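Local coordinates for protein BamaA.19900.a (Balamuthia mandrillaris, PDB 6VZZ) that binds glucose and, as a glucokinase of the actin-like ATPase clan, probably phosphorylates it to glucose 6-phosphate with ATP, at residues A[149-154]-A[186-191]; A[193-198]-A[317-322]; A[311-316]-A[337-342]. One frame throughout, in Å; residues are numbered along the deposited sequence.

Contact 1 of 3, residues A[149-154]-A[186-191]; sequences GTCYGV and YLVLAV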
loop_
_atom_site.group_PDB
_atom_site.type_symbol
_atom_site.label_atom_id
_atom_site.label_comp_id
_atom_site.label_asym_id
_atom_site.label_seq_id
_atom_site.Cartn_x
_atom_site.Cartn_y
_atom_site.Cartn_z
ATOM N N GLY A 149 -4.448 15.935 -1.615
ATOM C CA GLY A 149 -5.333 16.974 -2.114
ATOM C C GLY A 149 -6.072 16.565 -3.378
ATOM O O GLY A 149 -7.249 16.901 -3.558
ATOM N N THR A 150 -5.390 15.843 -4.274
ATOM C CA THR A 150 -6.043 15.341 -5.480
ATOM C C THR A 150 -7.251 14.488 -5.125
ATOM O O THR A 150 -8.333 14.643 -5.705
ATOM C CB THR A 150 -5.054 14.524 -6.318
ATOM O OG1 THR A 150 -3.933 15.339 -6.688
ATOM C CG2 THR A 150 -5.729 13.991 -7.568
ATOM N N CYS A 151 -7.085 13.590 -4.153
ATOM C CA CYS A 151 -8.187 12.713 -3.783
ATOM C C CYS A 151 -9.385 13.504 -3.270
ATOM O O CYS A 151 -10.530 13.213 -3.647
ATOM C CB CYS A 151 -7.712 11.690 -2.758
ATOM S SG CYS A 151 -6.468 10.584 -3.459
ATOM N N TYR A 152 -9.154 14.515 -2.424
ATOM C CA TYR A 152 -10.282 15.317 -1.961
ATOM C C TYR A 152 -10.954 16.027 -3.126
ATOM O O TYR A 152 -12.187 16.142 -3.168
ATOM C CB TYR A 152 -9.832 16.322 -0.902
ATOM C CG TYR A 152 -9.548 15.688 0.433
ATOM C CD1 TYR A 152 -10.579 15.141 1.196
ATOM C CD2 TYR A 152 -8.255 15.629 0.933
ATOM C CE1 TYR A 152 -10.326 14.558 2.427
ATOM C CE2 TYR A 152 -7.988 15.036 2.155
ATOM C CZ TYR A 152 -9.026 14.509 2.897
ATOM O OH TYR A 152 -8.763 13.927 4.111
ATOM N N GLY A 153 -10.162 16.484 -4.095
ATOM C CA GLY A 153 -10.747 17.050 -5.296
ATOM C C GLY A 153 -11.585 16.042 -6.056
ATOM O O GLY A 153 -12.708 16.339 -6.475
ATOM N N VAL A 154 -11.042 14.834 -6.248
ATOM C CA VAL A 154 -11.777 13.776 -6.936
ATOM C C VAL A 154 -13.053 13.447 -6.179
ATOM O O VAL A 154 -14.145 13.403 -6.760
ATOM C CB VAL A 154 -10.899 12.525 -7.106
ATOM C CG1 VAL A 154 -11.738 11.370 -7.613
ATOM C CG2 VAL A 154 -9.749 12.806 -8.044
ATOM N N TYR A 186 -10.035 3.203 -4.665
ATOM C CA TYR A 186 -9.509 3.651 -5.944
ATOM C C TYR A 186 -8.103 4.182 -5.731
ATOM O O TYR A 186 -7.852 4.924 -4.775
ATOM C CB TYR A 186 -10.411 4.712 -6.581
ATOM C CG TYR A 186 -11.724 4.150 -7.091
ATOM C CD1 TYR A 186 -11.845 3.700 -8.398
ATOM C CD2 TYR A 186 -12.838 4.048 -6.257
ATOM C CE1 TYR A 186 -13.032 3.172 -8.873
ATOM C CE2 TYR A 186 -14.036 3.522 -6.724
ATOM C CZ TYR A 186 -14.120 3.087 -8.039
ATOM O OH TYR A 186 -15.296 2.564 -8.521
ATOM N N LEU A 187 -7.186 3.764 -6.597
ATOM C CA LEU A 187 -5.816 4.249 -6.590
ATOM C C LEU A 187 -5.719 5.487 -7.472
ATOM O O LEU A 187 -6.256 5.512 -8.582
ATOM C CB LEU A 187 -4.873 3.151 -7.091
ATOM C CG LEU A 187 -3.364 3.369 -7.168
ATOM C CD1 LEU A 187 -2.758 3.561 -5.796
ATOM C CD2 LEU A 187 -2.702 2.192 -7.869
ATOM N N VAL A 188 -5.058 6.527 -6.974
ATOM C CA VAL A 188 -4.826 7.745 -7.747
ATOM C C VAL A 188 -3.324 7.922 -7.936
ATOM O O VAL A 188 -2.562 7.862 -6.964
ATOM C CB VAL A 188 -5.442 8.984 -7.071
ATOM C CG1 VAL A 188 -5.127 10.232 -7.878
ATOM C CG2 VAL A 188 -6.942 8.811 -6.891
ATOM N N LEU A 189 -2.904 8.131 -9.186
ATOM C CA LEU A 189 -1.506 8.348 -9.556
ATOM C C LEU A 189 -1.391 9.625 -10.376
ATOM O O LEU A 189 -2.265 9.919 -11.199
ATOM C CB LEU A 189 -0.925 7.178 -10.388
ATOM C CG LEU A 189 -1.041 5.741 -9.877
ATOM C CD1 LEU A 189 -2.372 5.129 -10.269
ATOM C CD2 LEU A 189 0.093 4.906 -10.406
ATOM N N ALA A 190 -0.298 10.364 -10.177
ATOM C CA ALA A 190 -0.020 11.546 -10.983
ATOM C C ALA A 190 1.463 11.609 -11.296
ATOM O O ALA A 190 2.292 11.564 -10.380
ATOM C CB ALA A 190 -0.464 12.835 -10.284
ATOM N N VAL A 191 1.785 11.739 -12.584
ATOM C CA VAL A 191 3.162 11.807 -13.061
ATOM C C VAL A 191 3.486 13.260 -13.368
ATOM O O VAL A 191 2.841 13.877 -14.223
ATOM C CB VAL A 191 3.376 10.930 -14.303
ATOM C CG1 VAL A 191 4.850 10.897 -14.690
ATOM C CG2 VAL A 191 2.850 9.531 -14.067
#
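Val-188 sends its two methyl groups to two neighbouring residues of the helix that passes over its strand. CG1 lies 3.8 Å from CG2 of Thr-150, while CG2 lies 3.9 Å from SG of Cys-151. A beta-branched valine suits this place because its methyls diverge from one carbon: CG1 stands anti to the backbone N (chi1 178°) and CG2 anti to the carbonyl carbon, one for each partner. Thr-150 divides its branches by polarity, giving the methyl to Val-188 and the hydroxyl to Asn-381 and to the carbonyl of Asp-146, a turn earlier on the helix. The thiol of Cys-151, small and weakly polar, also rests on Ala-198 of the next strand.

Packing is close only around this trio. Toward the ends the helix and strand draw apart: Val-154, though directed at the strand, stops 5.0 Å short of it and packs on Leu-200 and Leu-333, and Ala-190, partly exposed, comes no nearer than 5.6 Å to segment 149-154. On the helix's far flank Tyr-152 is likewise partly exposed. A helix laid over a central mixed sheet, here helix 146-159 on strand 186-191, is typical of the alpha/beta domains of the actin-like ATPase fold.

Contact 2 of 3, residues A[193-198]-A[317-322]; sequences TGLGIA and MRIAKN. With BGC (beta-D-glucopyranose), chain B.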
loop_
_atom_site.group_PDB
_atom_site.type_symbol
_atom_site.label_atom_id
_atom_site.label_comp_id
_atom_site.label_asym_id
_atom_site.label_seq_id
_atom_site.Cartn_x
_atom_site.Cartn_y
_atom_site.Cartn_z
ATOM N N THR A 193 6.713 16.314 -11.676
ATOM C CA THR A 193 8.073 16.406 -11.151
ATOM C C THR A 193 8.423 15.153 -10.364
ATOM O O THR A 193 9.567 14.682 -10.408
ATOM C CB THR A 193 8.230 17.651 -10.274
ATOM O OG1 THR A 193 7.741 18.797 -10.978
ATOM C CG2 THR A 193 9.695 17.875 -9.916
ATOM N N GLY A 194 7.442 14.589 -9.650
ATOM C CA GLY A 194 7.603 13.313 -8.986
ATOM C C GLY A 194 6.486 12.357 -9.365
ATOM O O GLY A 194 5.604 12.686 -10.160
ATOM N N LEU A 195 6.557 11.154 -8.790
ATOM C CA LEU A 195 5.490 10.166 -8.903
ATOM C C LEU A 195 4.617 10.251 -7.653
ATOM O O LEU A 195 5.036 9.842 -6.561
ATOM C CB LEU A 195 6.057 8.764 -9.083
ATOM C CG LEU A 195 5.012 7.648 -9.185
ATOM C CD1 LEU A 195 3.875 8.073 -10.099
ATOM C CD2 LEU A 195 5.656 6.356 -9.672
ATOM N N GLY A 196 3.407 10.778 -7.814
ATOM C CA GLY A 196 2.479 10.935 -6.712
ATOM C C GLY A 196 1.474 9.795 -6.677
ATOM O O GLY A 196 0.942 9.391 -7.715
ATOM N N ILE A 197 1.208 9.294 -5.469
ATOM C CA ILE A 197 0.303 8.163 -5.285
ATOM C C ILE A 197 -0.468 8.321 -3.979
ATOM O O ILE A 197 0.128 8.534 -2.918
ATOM C CB ILE A 197 1.069 6.826 -5.301
ATOM C CG1 ILE A 197 1.589 6.529 -6.711
ATOM C CG2 ILE A 197 0.171 5.706 -4.813
ATOM C CD1 ILE A 197 2.421 5.309 -6.800
ATOM N N ALA A 198 -1.794 8.202 -4.057
ATOM C CA ALA A 198 -2.666 8.161 -2.893
ATOM C C ALA A 198 -3.810 7.196 -3.189
ATOM O O ALA A 198 -3.949 6.698 -4.310
ATOM C CB ALA A 198 -3.182 9.558 -2.540
ATOM N N MET A 317 2.916 1.687 -15.552
ATOM C CA MET A 317 1.997 0.556 -15.524
ATOM C C MET A 317 2.452 -0.526 -14.548
ATOM O O MET A 317 1.614 -1.228 -13.977
ATOM C CB MET A 317 1.833 -0.032 -16.926
ATOM C CG MET A 317 1.086 0.855 -17.907
ATOM S SD MET A 317 -0.631 1.144 -17.433
ATOM C CE MET A 317 -0.601 2.879 -17.018
ATOM N N ARG A 318 3.765 -0.685 -14.339
ATOM C CA ARG A 318 4.225 -1.752 -13.450
ATOM C C ARG A 318 3.942 -1.431 -11.985
ATOM O O ARG A 318 3.528 -2.314 -11.224
ATOM C CB ARG A 318 5.712 -2.018 -13.649
ATOM C CG ARG A 318 6.213 -3.186 -12.827
ATOM C CD ARG A 318 7.552 -3.682 -13.347
ATOM N NE ARG A 318 7.532 -3.758 -14.801
ATOM C CZ ARG A 318 8.613 -3.860 -15.568
ATOM N NH1 ARG A 318 8.479 -3.892 -16.886
ATOM N NH2 ARG A 318 9.822 -3.908 -15.021
ATOM N N ILE A 319 4.173 -0.188 -11.558
ATOM C CA ILE A 319 3.859 0.153 -10.176
ATOM C C ILE A 319 2.347 0.152 -9.970
ATOM O O ILE A 319 1.845 -0.274 -8.923
ATOM C CB ILE A 319 4.511 1.500 -9.782
ATOM C CG1 ILE A 319 4.220 1.874 -8.322
ATOM C CG2 ILE A 319 4.027 2.629 -10.668
ATOM C CD1 ILE A 319 4.546 0.791 -7.317
ATOM N N ALA A 320 1.591 0.592 -10.978
ATOM C CA ALA A 320 0.141 0.585 -10.845
ATOM C C ALA A 320 -0.393 -0.838 -10.749
ATOM O O ALA A 320 -1.289 -1.115 -9.940
ATOM C CB ALA A 320 -0.496 1.335 -12.015
ATOM N N LYS A 321 0.152 -1.752 -11.559
ATOM C CA LYS A 321 -0.240 -3.157 -11.492
ATOM C C LYS A 321 -0.063 -3.709 -10.083
ATOM O O LYS A 321 -1.002 -4.253 -9.490
ATOM C CB LYS A 321 0.582 -3.967 -12.492
ATOM C CG LYS A 321 0.485 -5.468 -12.323
ATOM C CD LYS A 321 1.805 -6.149 -12.626
ATOM C CE LYS A 321 2.555 -5.434 -13.739
ATOM N NZ LYS A 321 3.768 -6.182 -14.207
ATOM N N ASN A 322 1.131 -3.544 -9.514
ATOM C CA ASN A 322 1.411 -4.141 -8.213
ATOM C C ASN A 322 0.634 -3.475 -7.078
ATOM O O ASN A 322 0.258 -4.151 -6.109
ATOM C CB ASN A 322 2.911 -4.117 -7.966
ATOM C CG ASN A 322 3.616 -5.192 -8.770
ATOM O OD1 ASN A 322 3.570 -6.374 -8.413
ATOM N ND2 ASN A 322 4.222 -4.807 -9.891
HETATM C C2 BGC B . 6.781 13.132 -3.165
HETATM C C3 BGC B . 5.294 12.953 -2.906
HETATM C C4 BGC B . 4.487 13.713 -3.951
HETATM C C5 BGC B . 4.929 13.281 -5.345
HETATM C C6 BGC B . 4.223 14.004 -6.466
HETATM C C1 BGC B . 7.089 12.710 -4.593
HETATM O O1 BGC B . 8.442 12.773 -4.857
HETATM O O2 BGC B . 7.537 12.357 -2.243
HETATM O O3 BGC B . 4.961 13.388 -1.595
HETATM O O4 BGC B . 3.105 13.419 -3.807
HETATM O O5 BGC B . 6.335 13.527 -5.485
HETATM O O6 BGC B . 4.207 15.401 -6.257
#
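Ile-319 is the residue of helix 303-327 that meets both Leu-195 and Ile-197 of the strand. Earlier in the helix, Met-317 packs against Leu-353 and Glu-356 of helix 350-357. Arg-318 follows, its long chain reaching salt bridges with Glu-356 and Glu-237, so an arginine serves here by having several N-H groups to share between two carboxylates.

Ile-319 then turns its branches to the strand. CG2 is 4.2 Å from CD2 of Leu-195, the two side chains running alongside each other, head to tail; CG1 is 4.2 Å from CD1 of Ile-197. With CG1 anti to the backbone N (chi1 -179°) and the methyl CG2 between the backbone N and the carbonyl carbon, the branches diverge, CG1 to Ile-197 and CG2 to Leu-195. Branched aliphatic chains suit this buried, purely apolar seam.

The strand belongs to the mixed sheet of an actin-like ATPase domain, and its other side faces the sugar. Gly-196, in the strand, brings CA 3.5 Å from C6 of the glucose, and Gly-194, in the turn just before it, brings CA 3.7 Å from O5; at both places the residue is glycine, and the backbone itself lies against the sugar.

Ala-320, small enough for close packing, touches Leu-189 of the adjacent strand. Lys-321 joins Arg-318 in a salt bridge to Glu-356. At Asn-322 the amide folds back along the helix: ND2 donates to the carbonyl O of Arg-318 (2.9 Å, N-H...O angle 150°), which also accepts from the backbone N of Asn-322 on the opposite face of its plane. OD1 accepts from the backbone N of Ala-223 of the second subunit.

Contact 3 of 3, residues A[311-316]-A[337-342]; sequences LHFKFL and DNQVNN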
loop_
_atom_site.group_PDB
_atom_site.type_symbol
_atom_site.label_atom_id
_atom_site.label_comp_id
_atom_site.label_asym_id
_atom_site.label_seq_id
_atom_site.Cartn_x
_atom_site.Cartn_y
_atom_site.Cartn_z
ATOM N N LEU A 311 9.178 3.229 -22.201
ATOM C CA LEU A 311 9.678 2.698 -20.939
ATOM C C LEU A 311 9.158 3.505 -19.764
ATOM O O LEU A 311 8.855 2.947 -18.702
ATOM C CB LEU A 311 11.202 2.685 -20.944
ATOM C CG LEU A 311 11.820 1.622 -21.838
ATOM C CD1 LEU A 311 13.099 2.136 -22.434
ATOM C CD2 LEU A 311 12.072 0.375 -21.017
ATOM N N HIS A 312 9.066 4.823 -19.938
ATOM C CA HIS A 312 8.486 5.695 -18.923
ATOM C C HIS A 312 7.110 5.187 -18.511
ATOM O O HIS A 312 6.864 4.890 -17.337
ATOM C CB HIS A 312 8.423 7.119 -19.485
ATOM C CG HIS A 312 7.772 8.117 -18.585
ATOM N ND1 HIS A 312 8.345 8.546 -17.407
ATOM C CD2 HIS A 312 6.615 8.807 -18.715
ATOM C CE1 HIS A 312 7.557 9.444 -16.841
ATOM N NE2 HIS A 312 6.499 9.618 -17.613
ATOM N N PHE A 313 6.216 5.016 -19.487
ATOM C CA PHE A 313 4.864 4.581 -19.171
ATOM C C PHE A 313 4.812 3.110 -18.808
ATOM O O PHE A 313 3.921 2.692 -18.056
ATOM C CB PHE A 313 3.928 4.882 -20.331
ATOM C CG PHE A 313 3.220 6.180 -20.180
ATOM C CD1 PHE A 313 2.274 6.343 -19.182
ATOM C CD2 PHE A 313 3.518 7.250 -20.996
ATOM C CE1 PHE A 313 1.622 7.543 -19.015
ATOM C CE2 PHE A 313 2.865 8.456 -20.829
ATOM C CZ PHE A 313 1.917 8.602 -19.836
ATOM N N LYS A 314 5.751 2.312 -19.318
ATOM C CA LYS A 314 5.811 0.915 -18.907
ATOM C C LYS A 314 5.997 0.803 -17.400
ATOM O O LYS A 314 5.305 0.028 -16.730
ATOM C CB LYS A 314 6.930 0.192 -19.652
ATOM C CG LYS A 314 7.052 -1.268 -19.265
ATOM C CD LYS A 314 7.503 -2.132 -20.432
ATOM C CE LYS A 314 9.003 -2.075 -20.629
ATOM N NZ LYS A 314 9.484 -3.162 -21.552
ATOM N N PHE A 315 6.908 1.597 -16.838
ATOM C CA PHE A 315 7.138 1.497 -15.402
ATOM C C PHE A 315 6.007 2.125 -14.607
ATOM O O PHE A 315 5.744 1.699 -13.478
ATOM C CB PHE A 315 8.481 2.112 -15.027
ATOM C CG PHE A 315 9.628 1.170 -15.211
ATOM C CD1 PHE A 315 10.207 1.000 -16.464
ATOM C CD2 PHE A 315 10.107 0.426 -14.145
ATOM C CE1 PHE A 315 11.258 0.110 -16.645
ATOM C CE2 PHE A 315 11.150 -0.459 -14.314
ATOM C CZ PHE A 315 11.733 -0.619 -15.567
ATOM N N LEU A 316 5.316 3.117 -15.171
ATOM C CA LEU A 316 4.086 3.578 -14.531
ATOM C C LEU A 316 3.062 2.450 -14.464
ATOM O O LEU A 316 2.419 2.246 -13.430
ATOM C CB LEU A 316 3.510 4.783 -15.276
ATOM C CG LEU A 316 2.115 5.194 -14.785
ATOM C CD1 LEU A 316 2.189 5.792 -13.394
ATOM C CD2 LEU A 316 1.460 6.155 -15.746
ATOM N N ASP A 337 -2.545 17.729 -14.673
ATOM C CA ASP A 337 -2.676 18.419 -15.955
ATOM C C ASP A 337 -1.652 17.914 -16.962
ATOM O O ASP A 337 -1.896 17.956 -18.172
ATOM C CB ASP A 337 -2.549 19.932 -15.770
ATOM C CG ASP A 337 -3.783 20.551 -15.104
ATOM O OD1 ASP A 337 -4.755 19.817 -14.828
ATOM O OD2 ASP A 337 -3.780 21.778 -14.857
ATOM N N ASN A 338 -0.515 17.414 -16.487
ATOM C CA ASN A 338 0.454 16.834 -17.405
ATOM C C ASN A 338 -0.090 15.582 -18.078
ATOM O O ASN A 338 0.257 15.301 -19.233
ATOM C CB ASN A 338 1.743 16.505 -16.666
ATOM C CG ASN A 338 2.910 16.371 -17.592
ATOM O OD1 ASN A 338 3.138 17.229 -18.453
ATOM N ND2 ASN A 338 3.654 15.279 -17.443
ATOM N N GLN A 339 -0.932 14.816 -17.370
ATOM C CA GLN A 339 -1.477 13.588 -17.939
ATOM C C GLN A 339 -2.338 13.877 -19.159
ATOM O O GLN A 339 -2.367 13.078 -20.102
ATOM C CB GLN A 339 -2.285 12.839 -16.884
ATOM C CG GLN A 339 -2.870 11.524 -17.354
ATOM C CD GLN A 339 -1.814 10.556 -17.836
ATOM O OE1 GLN A 339 -0.792 10.353 -17.184
ATOM N NE2 GLN A 339 -2.050 9.964 -18.988
ATOM N N VAL A 340 -3.030 15.018 -19.162
ATOM C CA VAL A 340 -3.850 15.415 -20.306
ATOM C C VAL A 340 -3.039 15.380 -21.598
ATOM O O VAL A 340 -3.493 14.855 -22.621
ATOM C CB VAL A 340 -4.456 16.809 -20.061
ATOM C CG1 VAL A 340 -5.344 17.216 -21.221
ATOM C CG2 VAL A 340 -5.234 16.821 -18.748
ATOM N N ASN A 341 -1.824 15.927 -21.570
ATOM C CA ASN A 341 -1.016 15.990 -22.782
ATOM C C ASN A 341 -0.419 14.646 -23.181
ATOM O O ASN A 341 0.133 14.542 -24.282
ATOM C CB ASN A 341 0.113 17.011 -22.617
ATOM C CG ASN A 341 -0.398 18.403 -22.301
ATOM O OD1 ASN A 341 -0.012 18.996 -21.307
ATOM N ND2 ASN A 341 -1.265 18.929 -23.152
ATOM N N ASN A 342 -0.503 13.626 -22.330
ATOM C CA ASN A 342 0.089 12.327 -22.622
ATOM C C ASN A 342 -0.935 11.239 -22.909
ATOM O O ASN A 342 -0.540 10.092 -23.133
ATOM C CB ASN A 342 0.992 11.877 -21.466
ATOM C CG ASN A 342 2.260 12.694 -21.370
ATOM O OD1 ASN A 342 2.614 13.417 -22.296
ATOM N ND2 ASN A 342 2.961 12.574 -20.251
#
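Helix 303-327 flanks the mixed sheet of an actin-like ATPase domain, and here its Phe-313 meets Gln-339 and Asn-342 of segment 337-342, which follows strand 331-335. The phenyl ring comes edge first. Its CZ lies 3.8 Å from CB of Asn-342, and its CE1 lies 4.1 Å from OE1 of Gln-339, with both partners near the ring plane. The flat groups are steeply turned against one another: the ring and the amide of Gln-339 are 76° apart. A phenylalanine suits the place because its ring is long enough to bridge two backbones whose nearest CA atoms, those of Phe-313 and Asn-342, are still 9.7 Å apart.

Gln-339 reaches the ring by a bent chain. CG stands anti to the backbone N, and the turn at chi2 (59°) brings the amide round to the phenyl rim. Its NE2 is held by OD1 of Asn-343, just beyond the segment, which helps fix the amide. Asn-342 offers its CB to the ring, and its backbone N bonds to the O of Gln-339 at 3.0 Å, tying together the two residues that receive the phenyl edge.

Within the long helix, His-312 lays CD2 over one face of the same ring, 4.1 Å above its plane and displaced toward the rim, while its ND1 bonds to the carbonyl of Ile-260.

With no polar bond between the segments, the contact probably rests mainly on dispersion; the ring-edge C-H groups near OE1 of Gln-339 may add a slight electrostatic attraction.

All three contacts are buried and are gathered round the six-stranded mixed sheet. Contacts 1 and 2 meet through neighbouring strands of that sheet: Val-188 N and Ala-198 O lie 2.9 Å apart, a probable backbone hydrogen bond. Helix 146-159 and helix 303-327 cover opposite faces of these strands. Contacts 2 and 3 use successive parts of helix 303-327, and contact 3 links back to contact 1 where Leu-316 CD1 packs 3.8 Å from Leu-189 CD2. Chemistry follows position: small and branched groups meet in contact 1, aliphatic chains alone behind the glucose strand in contact 2, and an aromatic edge meets amide side chains in contact 3, whose second segment also carries exposed residues.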